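Local atomic coordinates of enoyl CoA hydratase/isomerase (Crotonase) (Legionella pneumophila subsp. pneumophila, PDB entry 3I47), a protein that probably catalyses the reversible hydration of enoyl-CoA thioesters. Residues L6-Q11 with R37-S42; Y93-S98 with A118-I123; I103-G108 with E191-Y196. One frame throughout, in Å; residues are numbered along the deposited sequence.

Interaction 1. Residues L6-Q11 with R37-S42; sequences LLYEIQ and RIRLDS
Leu-6 and Tyr-8, two residues apart on strand 6-11, both meet the side chain of Arg-39 on the adjacent helix. Leu-6 lays its CD2 methyl against the aliphatic part of the arginine, 3.5 Å from Arg-39 CG, the two chains sliding past each other in opposite directions. Tyr-8 takes the next part of the same side chain: its CB lies 3.9 Å from Arg-39 CD and over one face of the guanidinium, while the ring plane is inclined by 32° to that group, so the pair is oblique contact and no flat stack. The carbonyl O of Arg-39 sits above one ring face, 4.1 Å from its plane and displaced toward the rim. Farther along, Tyr-8 OH reaches the carbonyl carbon of Ser-42 at 3.9 Å. A bend at the second torsion of Arg-39 (chi2 -57°) turns CD aside, alongside the strand and past Tyr-8 CB, and NE donates to a water at 2.8 Å; that water lies in the guanidinium plane at its edge and also within 2.8 Å of Leu-6 O, although other acceptors compete for its protons. Around this first shell, Leu-17 of strand 14-19 touches both Tyr-8 and Arg-39, and the side chains of Glu-35 and Met-36 touch Leu-6. Backbone bonds of Leu-7 to Thr-18 and Glu-9 to Leu-16 set the strand in a β-hairpin. Strand and helix axes run nearly parallel, 8° apart at 9.7 Å, an outermost strand covered by helix 30-45 on one face of the crotonase-fold β-sheet.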
loop_
_atom_site.group_PDB
_atom_site.type_symbol
_atom_site.label_atom_id
_atom_site.label_comp_id
_atom_site.label_asym_id
_atom_site.label_seq_id
_atom_site.Cartn_x
_atom_site.Cartn_y
_atom_site.Cartn_z
ATOM N N LEU A 6 -13.366 -0.428 -11.055
ATOM C CA LEU A 6 -12.135 0.138 -10.550
ATOM C C LEU A 6 -11.856 1.413 -11.320
ATOM O O LEU A 6 -11.680 1.371 -12.539
ATOM C CB LEU A 6 -10.992 -0.865 -10.705
ATOM C CG LEU A 6 -9.681 -0.359 -10.115
ATOM C CD1 LEU A 6 -9.708 -0.515 -8.609
ATOM C CD2 LEU A 6 -8.512 -1.075 -10.715
ATOM N N LEU A 7 -11.855 2.538 -10.609
ATOM C CA LEU A 7 -11.619 3.832 -11.209
ATOM C C LEU A 7 -10.141 4.182 -11.148
ATOM O O LEU A 7 -9.431 3.745 -10.246
ATOM C CB LEU A 7 -12.459 4.913 -10.518
ATOM C CG LEU A 7 -13.962 4.642 -10.417
ATOM C CD1 LEU A 7 -14.643 5.687 -9.541
ATOM C CD2 LEU A 7 -14.620 4.565 -11.798
ATOM N N TYR A 8 -9.675 4.933 -12.131
ATOM C CA TYR A 8 -8.275 5.356 -12.166
ATOM C C TYR A 8 -8.179 6.775 -12.682
ATOM O O TYR A 8 -8.667 7.077 -13.776
ATOM C CB TYR A 8 -7.457 4.392 -13.033
ATOM C CG TYR A 8 -5.997 4.741 -13.165
ATOM C CD1 TYR A 8 -5.204 4.947 -12.033
ATOM C CD2 TYR A 8 -5.402 4.852 -14.427
ATOM C CE1 TYR A 8 -3.856 5.276 -12.152
ATOM C CE2 TYR A 8 -4.058 5.170 -14.558
ATOM C CZ TYR A 8 -3.294 5.383 -13.420
ATOM O OH TYR A 8 -1.961 5.692 -13.555
ATOM N N GLU A 9 -7.568 7.655 -11.890
ATOM C CA GLU A 9 -7.338 9.038 -12.315
ATOM C C GLU A 9 -6.054 9.583 -11.708
ATOM O O GLU A 9 -5.579 9.070 -10.694
ATOM C CB GLU A 9 -8.532 9.945 -11.983
ATOM C CG GLU A 9 -8.694 10.345 -10.520
ATOM C CD GLU A 9 -9.747 11.435 -10.325
ATOM O OE1 GLU A 9 -9.707 12.454 -11.052
ATOM O OE2 GLU A 9 -10.614 11.279 -9.438
ATOM N N ILE A 10 -5.503 10.609 -12.351
ATOM C CA ILE A 10 -4.303 11.290 -11.867
ATOM C C ILE A 10 -4.651 12.728 -11.481
ATOM O O ILE A 10 -5.271 13.450 -12.270
ATOM C CB ILE A 10 -3.178 11.271 -12.929
ATOM C CG1 ILE A 10 -2.805 9.830 -13.290
ATOM C CG2 ILE A 10 -1.941 12.048 -12.443
ATOM C CD1 ILE A 10 -2.057 9.702 -14.602
ATOM N N GLN A 11 -4.284 13.120 -10.262
ATOM C CA GLN A 11 -4.412 14.502 -9.777
ATOM C C GLN A 11 -3.072 14.969 -9.213
ATOM O O GLN A 11 -2.548 14.325 -8.321
ATOM C CB GLN A 11 -5.417 14.587 -8.623
ATOM C CG GLN A 11 -6.876 14.311 -8.941
ATOM C CD GLN A 11 -7.762 14.401 -7.696
ATOM O OE1 GLN A 11 -7.414 15.062 -6.711
ATOM N NE2 GLN A 11 -8.913 13.732 -7.739
ATOM N N ARG A 37 -4.166 -4.867 -10.827
ATOM C CA ARG A 37 -2.804 -5.111 -11.332
ATOM C C ARG A 37 -2.488 -4.231 -12.545
ATOM O O ARG A 37 -1.413 -3.620 -12.627
ATOM C CB ARG A 37 -2.625 -6.577 -11.738
ATOM C CG ARG A 37 -2.580 -7.544 -10.577
ATOM C CD ARG A 37 -2.411 -8.973 -11.098
ATOM N NE ARG A 37 -1.080 -9.185 -11.680
ATOM C CZ ARG A 37 -0.732 -10.262 -12.378
ATOM N NH1 ARG A 37 -1.615 -11.234 -12.596
ATOM N NH2 ARG A 37 0.502 -10.373 -12.857
ATOM N N ILE A 38 -3.421 -4.183 -13.495
ATOM C CA ILE A 38 -3.199 -3.418 -14.717
ATOM C C ILE A 38 -3.079 -1.930 -14.435
ATOM O O ILE A 38 -2.150 -1.277 -14.923
ATOM C CB ILE A 38 -4.302 -3.681 -15.771
ATOM C CG1 ILE A 38 -4.243 -5.149 -16.203
ATOM C CG2 ILE A 38 -4.119 -2.750 -16.981
ATOM C CD1 ILE A 38 -5.422 -5.618 -17.042
ATOM N N ARG A 39 -4.008 -1.391 -13.650
ATOM C CA ARG A 39 -3.965 0.041 -13.337
ATOM C C ARG A 39 -2.728 0.392 -12.526
ATOM O O ARG A 39 -2.127 1.442 -12.743
ATOM C CB ARG A 39 -5.215 0.495 -12.579
ATOM C CG ARG A 39 -6.522 0.272 -13.309
ATOM C CD ARG A 39 -6.561 0.930 -14.647
ATOM N NE ARG A 39 -7.919 0.844 -15.179
ATOM C CZ ARG A 39 -8.304 1.428 -16.303
ATOM N NH1 ARG A 39 -7.421 2.108 -17.030
ATOM N NH2 ARG A 39 -9.563 1.312 -16.702
ATOM N N LEU A 40 -2.349 -0.473 -11.584
ATOM C CA LEU A 40 -1.143 -0.241 -10.796
ATOM C C LEU A 40 0.088 -0.183 -11.698
ATOM O O LEU A 40 0.925 0.722 -11.559
ATOM C CB LEU A 40 -0.984 -1.338 -9.738
ATOM C CG LEU A 40 0.342 -1.271 -8.971
ATOM C CD1 LEU A 40 0.353 -0.072 -8.036
ATOM C CD2 LEU A 40 0.552 -2.572 -8.197
ATOM N N ASP A 41 0.185 -1.134 -12.629
ATOM C CA ASP A 41 1.289 -1.177 -13.587
ATOM C C ASP A 41 1.364 0.123 -14.383
ATOM O O ASP A 41 2.442 0.680 -14.560
ATOM C CB ASP A 41 1.136 -2.376 -14.534
ATOM C CG ASP A 41 2.306 -2.521 -15.494
ATOM O OD1 ASP A 41 3.388 -2.971 -15.058
ATOM O OD2 ASP A 41 2.146 -2.195 -16.689
ATOM N N SER A 42 0.214 0.608 -14.838
ATOM C CA SER A 42 0.157 1.867 -15.574
ATOM C C SER A 42 0.701 3.022 -14.727
ATOM O O SER A 42 1.524 3.822 -15.204
ATOM C CB SER A 42 -1.275 2.150 -16.009
ATOM O OG SER A 42 -1.703 1.199 -16.967
HETATM O O HOH W 1 -10.252 -0.405 -14.127
#

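Interaction 2. Residues Y93-S98 with A118-I123; sequences YSISQS and AAACDI
Ala-120, in the last turn of helix 113-120, presents both its methyl and its carbonyl to Ile-95 of helix 78-97. The CG2 methyl of Ile-95 makes most of the contact: it lies 3.5 Å from Ala-120 O and 3.9 Å from Ala-120 CB, touching the alanine through carbonyl and side chain together. That methyl stands anti to the backbone N of Ile-95, which turns it toward the end of the neighbouring helix. Ser-96 adds a backbone touch, its CA 4.0 Å from Ala-120 O, while its hydroxyl turns back along its own helix to donate to Tyr-93 O at 2.7 Å, an acceptor shared with the amide of Gln-97. Cys-121 is the first residue to leave helical geometry, yet it stays in the same apolar cluster because SG lies 3.9 Å from Ile-95 CG2. At Asp-122 the contact becomes polar. A water donates to Ile-95 O at 2.7 Å and only weakly to Asp-122 OD1 at 3.3 Å, with other acceptors in competition, so this bridge is a loose one. The carboxylate has a firmer partner in Lys-212, which forms a salt bridge with OD2 and also donates to Ser-98 O; the backbone N of Asp-122 is bonded to Thr-102 OG1. Ile-123 then starts strand 123-127, pairing with strand 102-106. Leu-54 of strand 51-56 lies against both Ile-95 and Cys-121, Leu-40 of helix 30-45 also covers Ile-95, and Tyr-149 and Arg-152 of helix 147-154 border Ser-96.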
loop_
_atom_site.group_PDB
_atom_site.type_symbol
_atom_site.label_atom_id
_atom_site.label_comp_id
_atom_site.label_asym_id
_atom_site.label_seq_id
_atom_site.Cartn_x
_atom_site.Cartn_y
_atom_site.Cartn_z
ATOM N N TYR A 93 2.846 -8.406 -4.688
ATOM C CA TYR A 93 4.261 -8.299 -5.013
ATOM C C TYR A 93 4.521 -7.014 -5.783
ATOM O O TYR A 93 5.435 -6.257 -5.442
ATOM C CB TYR A 93 4.734 -9.521 -5.796
ATOM C CG TYR A 93 6.210 -9.517 -6.061
ATOM C CD1 TYR A 93 7.123 -9.649 -5.012
ATOM C CD2 TYR A 93 6.697 -9.382 -7.351
ATOM C CE1 TYR A 93 8.496 -9.653 -5.252
ATOM C CE2 TYR A 93 8.076 -9.383 -7.602
ATOM C CZ TYR A 93 8.956 -9.525 -6.545
ATOM O OH TYR A 93 10.321 -9.523 -6.786
ATOM N N SER A 94 3.689 -6.754 -6.789
ATOM C CA SER A 94 3.830 -5.552 -7.593
ATOM C C SER A 94 3.717 -4.268 -6.761
ATOM O O SER A 94 4.493 -3.320 -6.971
ATOM C CB SER A 94 2.824 -5.576 -8.736
ATOM O OG SER A 94 3.223 -6.575 -9.666
ATOM N N ILE A 95 2.777 -4.240 -5.810
ATOM C CA ILE A 95 2.666 -3.087 -4.900
ATOM C C ILE A 95 3.987 -2.920 -4.135
ATOM O O ILE A 95 4.564 -1.822 -4.085
ATOM C CB ILE A 95 1.485 -3.234 -3.890
ATOM C CG1 ILE A 95 0.135 -3.160 -4.617
ATOM C CG2 ILE A 95 1.559 -2.121 -2.818
ATOM C CD1 ILE A 95 -1.025 -3.702 -3.774
ATOM N N SER A 96 4.470 -4.019 -3.561
ATOM C CA SER A 96 5.668 -3.966 -2.693
ATOM C C SER A 96 6.933 -3.562 -3.455
ATOM O O SER A 96 7.865 -2.973 -2.877
ATOM C CB SER A 96 5.880 -5.303 -1.985
ATOM O OG SER A 96 6.375 -6.295 -2.862
ATOM N N GLN A 97 6.959 -3.890 -4.743
ATOM C CA GLN A 97 8.094 -3.593 -5.628
ATOM C C GLN A 97 8.057 -2.201 -6.271
ATOM O O GLN A 97 9.024 -1.807 -6.937
ATOM C CB GLN A 97 8.189 -4.648 -6.732
ATOM C CG GLN A 97 8.687 -6.002 -6.236
ATOM C CD GLN A 97 10.170 -5.979 -5.898
ATOM O OE1 GLN A 97 11.009 -5.669 -6.751
ATOM N NE2 GLN A 97 10.502 -6.306 -4.656
ATOM N N SER A 98 6.968 -1.456 -6.085
ATOM C CA SER A 98 6.863 -0.101 -6.632
ATOM C C SER A 98 8.025 0.759 -6.150
ATOM O O SER A 98 8.226 0.867 -4.944
ATOM C CB SER A 98 5.576 0.568 -6.157
ATOM O OG SER A 98 5.543 1.938 -6.572
ATOM N N ALA A 118 -3.316 -3.035 2.665
ATOM C CA ALA A 118 -2.817 -2.003 3.572
ATOM C C ALA A 118 -1.382 -2.305 3.999
ATOM O O ALA A 118 -0.552 -1.411 4.061
ATOM C CB ALA A 118 -3.733 -1.867 4.804
ATOM N N ALA A 119 -1.084 -3.576 4.276
ATOM C CA ALA A 119 0.267 -3.969 4.671
ATOM C C ALA A 119 1.288 -3.914 3.524
ATOM O O ALA A 119 2.469 -3.654 3.753
ATOM C CB ALA A 119 0.238 -5.369 5.300
ATOM N N ALA A 120 0.848 -4.167 2.287
ATOM C CA ALA A 120 1.756 -4.179 1.150
ATOM C C ALA A 120 2.192 -2.777 0.755
ATOM O O ALA A 120 3.295 -2.585 0.226
ATOM C CB ALA A 120 1.082 -4.868 -0.048
ATOM N N CYS A 121 1.304 -1.811 0.980
ATOM C CA CYS A 121 1.615 -0.404 0.704
ATOM C C CYS A 121 2.641 0.116 1.711
ATOM O O CYS A 121 2.758 -0.411 2.818
ATOM C CB CYS A 121 0.354 0.451 0.771
ATOM S SG CYS A 121 -0.755 0.183 -0.641
ATOM N N ASP A 122 3.365 1.162 1.332
ATOM C CA ASP A 122 4.337 1.763 2.263
ATOM C C ASP A 122 3.632 2.354 3.481
ATOM O O ASP A 122 4.137 2.272 4.606
ATOM C CB ASP A 122 5.124 2.904 1.620
ATOM C CG ASP A 122 5.977 2.468 0.459
ATOM O OD1 ASP A 122 6.619 1.392 0.520
ATOM O OD2 ASP A 122 6.018 3.247 -0.512
ATOM N N ILE A 123 2.489 2.981 3.229
ATOM C CA ILE A 123 1.789 3.781 4.226
ATOM C C ILE A 123 0.314 3.425 4.155
ATOM O O ILE A 123 -0.226 3.278 3.061
ATOM C CB ILE A 123 1.931 5.293 3.947
ATOM C CG1 ILE A 123 3.404 5.730 3.998
ATOM C CG2 ILE A 123 1.078 6.115 4.924
ATOM C CD1 ILE A 123 3.656 7.061 3.250
HETATM O O HOH W 2 5.395 -0.040 -2.222
#

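Interaction 3. Residues I103-G108 with E191-Y196; sequences IAMVQG and EFTLKY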
loop_
_atom_site.group_PDB
_atom_site.type_symbol
_atom_site.label_atom_id
_atom_site.label_comp_id
_atom_site.label_asym_id
_atom_site.label_seq_id
_atom_site.Cartn_x
_atom_site.Cartn_y
_atom_site.Cartn_z
ATOM N N ILE A 103 0.307 4.319 -0.970
ATOM C CA ILE A 103 -0.522 4.663 0.191
ATOM C C ILE A 103 -1.847 3.940 0.059
ATOM O O ILE A 103 -2.482 4.017 -1.004
ATOM C CB ILE A 103 -0.808 6.180 0.257
ATOM C CG1 ILE A 103 0.493 6.950 0.484
ATOM C CG2 ILE A 103 -1.824 6.503 1.366
ATOM C CD1 ILE A 103 0.357 8.441 0.241
ATOM N N ALA A 104 -2.254 3.249 1.120
ATOM C CA ALA A 104 -3.619 2.674 1.200
ATOM C C ALA A 104 -4.500 3.539 2.089
ATOM O O ALA A 104 -4.076 3.924 3.182
ATOM C CB ALA A 104 -3.571 1.252 1.752
ATOM N N MET A 105 -5.715 3.841 1.630
ATOM C CA MET A 105 -6.642 4.704 2.362
ATOM C C MET A 105 -7.835 3.820 2.713
ATOM O O MET A 105 -8.548 3.359 1.808
ATOM C CB MET A 105 -7.072 5.894 1.479
ATOM C CG MET A 105 -8.138 6.801 2.084
ATOM S SD MET A 105 -8.734 8.145 0.981
ATOM C CE MET A 105 -10.482 7.808 1.002
ATOM N N VAL A 106 -8.023 3.560 4.006
ATOM C CA VAL A 106 -8.968 2.525 4.442
ATOM C C VAL A 106 -10.114 3.082 5.289
ATOM O O VAL A 106 -9.882 3.622 6.386
ATOM C CB VAL A 106 -8.238 1.444 5.271
ATOM C CG1 VAL A 106 -9.212 0.353 5.716
ATOM C CG2 VAL A 106 -7.068 0.845 4.480
ATOM N N GLN A 107 -11.336 2.914 4.784
ATOM C CA GLN A 107 -12.562 3.218 5.519
ATOM C C GLN A 107 -13.322 1.913 5.779
ATOM O O GLN A 107 -13.206 0.944 5.018
ATOM C CB GLN A 107 -13.442 4.193 4.721
ATOM C CG GLN A 107 -14.493 3.550 3.755
ATOM C CD GLN A 107 -13.921 2.930 2.466
ATOM O OE1 GLN A 107 -12.698 2.781 2.286
ATOM N NE2 GLN A 107 -14.828 2.559 1.548
ATOM N N GLY A 108 -14.101 1.886 6.851
ATOM C CA GLY A 108 -14.932 0.703 7.125
ATOM C C GLY A 108 -14.129 -0.585 7.241
ATOM O O GLY A 108 -12.976 -0.586 7.689
ATOM N N GLU A 191 -9.853 13.928 2.150
ATOM C CA GLU A 191 -9.154 15.211 2.149
ATOM C C GLU A 191 -7.769 15.081 2.786
ATOM O O GLU A 191 -6.777 15.573 2.242
ATOM C CB GLU A 191 -9.983 16.283 2.867
ATOM C CG GLU A 191 -11.252 16.695 2.101
ATOM C CD GLU A 191 -12.477 15.796 2.343
ATOM O OE1 GLU A 191 -13.578 16.261 1.984
ATOM O OE2 GLU A 191 -12.389 14.649 2.863
ATOM N N PHE A 192 -7.694 14.398 3.929
ATOM C CA PHE A 192 -6.400 14.158 4.581
ATOM C C PHE A 192 -5.428 13.415 3.651
ATOM O O PHE A 192 -4.263 13.790 3.496
ATOM C CB PHE A 192 -6.589 13.348 5.879
ATOM C CG PHE A 192 -5.304 13.044 6.591
ATOM C CD1 PHE A 192 -4.533 11.922 6.252
ATOM C CD2 PHE A 192 -4.838 13.894 7.593
ATOM C CE1 PHE A 192 -3.311 11.654 6.907
ATOM C CE2 PHE A 192 -3.639 13.633 8.262
ATOM C CZ PHE A 192 -2.865 12.510 7.919
ATOM N N THR A 193 -5.924 12.340 3.046
ATOM C CA THR A 193 -5.107 11.483 2.208
ATOM C C THR A 193 -4.589 12.218 0.976
ATOM O O THR A 193 -3.408 12.108 0.643
ATOM C CB THR A 193 -5.908 10.233 1.797
ATOM O OG1 THR A 193 -6.215 9.496 2.979
ATOM C CG2 THR A 193 -5.089 9.351 0.863
ATOM N N LEU A 194 -5.454 12.972 0.306
ATOM C CA LEU A 194 -5.027 13.717 -0.881
ATOM C C LEU A 194 -3.949 14.750 -0.552
ATOM O O LEU A 194 -2.968 14.896 -1.285
ATOM C CB LEU A 194 -6.211 14.404 -1.559
ATOM C CG LEU A 194 -7.261 13.496 -2.194
ATOM C CD1 LEU A 194 -8.367 14.346 -2.809
ATOM C CD2 LEU A 194 -6.638 12.576 -3.242
ATOM N N LYS A 195 -4.112 15.437 0.571
ATOM C CA LYS A 195 -3.133 16.435 0.987
ATOM C C LYS A 195 -1.806 15.801 1.365
ATOM O O LYS A 195 -0.736 16.324 1.032
ATOM C CB LYS A 195 -3.668 17.267 2.145
ATOM C CG LYS A 195 -4.702 18.270 1.699
ATOM C CD LYS A 195 -4.773 19.428 2.649
ATOM C CE LYS A 195 -5.827 20.401 2.198
ATOM N NZ LYS A 195 -6.108 21.384 3.267
ATOM N N TYR A 196 -1.877 14.663 2.053
ATOM C CA TYR A 196 -0.686 13.972 2.513
ATOM C C TYR A 196 0.087 13.410 1.321
ATOM O O TYR A 196 1.319 13.525 1.265
ATOM C CB TYR A 196 -1.095 12.879 3.503
ATOM C CG TYR A 196 0.042 12.129 4.148
ATOM C CD1 TYR A 196 0.734 12.671 5.228
ATOM C CD2 TYR A 196 0.406 10.870 3.702
ATOM C CE1 TYR A 196 1.778 11.976 5.840
ATOM C CE2 TYR A 196 1.450 10.161 4.304
ATOM C CZ TYR A 196 2.123 10.724 5.378
ATOM O OH TYR A 196 3.143 10.032 5.986
#
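Met-105 and Thr-193 bring the two backbones closest, CA to CA 7.0 Å, where strand 103-106 and helix 191-196 run almost antiparallel at 170° with their axes 9.9 Å apart. The side chain of Met-105 leaves the strand extended, CG anti to the backbone N, and crosses that of Thr-193 at a slant. Its CG comes within 3.4 Å of Thr-193 OG1, and its sulfur SD rests 3.6 Å from Thr-193 CB, so methylene and sulfur lie together against one side of the threonine. The hydroxyl is satisfied within its own helix, bonded to Leu-189 O one turn earlier, which lets Thr-193 sit in the apolar layer beside Val-53 and Ile-125. Ile-103, two residues before Met-105 and on the same face of the strand, continues that layer. Ala-104 between them turns to the other face, where Cys-121 and Ala-118, at the end of helix 113-120, pack on it; helices cover this inner strand of the crotonase-fold sheet on both sides, with helix 189-201 packed across strands 51-56, 102-106 and 123-127. Ile-103 CG2 lies 4.4 Å from Thr-193 CG2, a looser touch, while its CD1 extends toward the next helical turn and meets the edge of the Tyr-196 ring, near the ring plane, at 4.2 Å from CD2. The same tyrosine packs edge-to-face with His-182, and Ile-123 flanks its ring.

From the N terminus, interaction 1 opens at strand 6-11 and closes at residues 37-42, before either of the others begins; the loop it closes contains strand 14-19. Interaction 2 opens at 93-98, interaction 3 opens at 103-108 before interaction 2 closes at 118-123, and interaction 3 closes only at 191-196, so the last two cross. Their strands join where Ile-123 O lies 2.8 Å from Ala-104 N, probably a hydrogen bond. Leu-40 CD2 packs 3.7 Å from Ile-95 CG1, linking interaction 1 to interaction 2. Interaction 1 ties helix 30-45 to one face of the sheet, interaction 2 ties helix 78-97 on that face to the end of helix 113-120, and interaction 3 ties helix 189-201 to the other face.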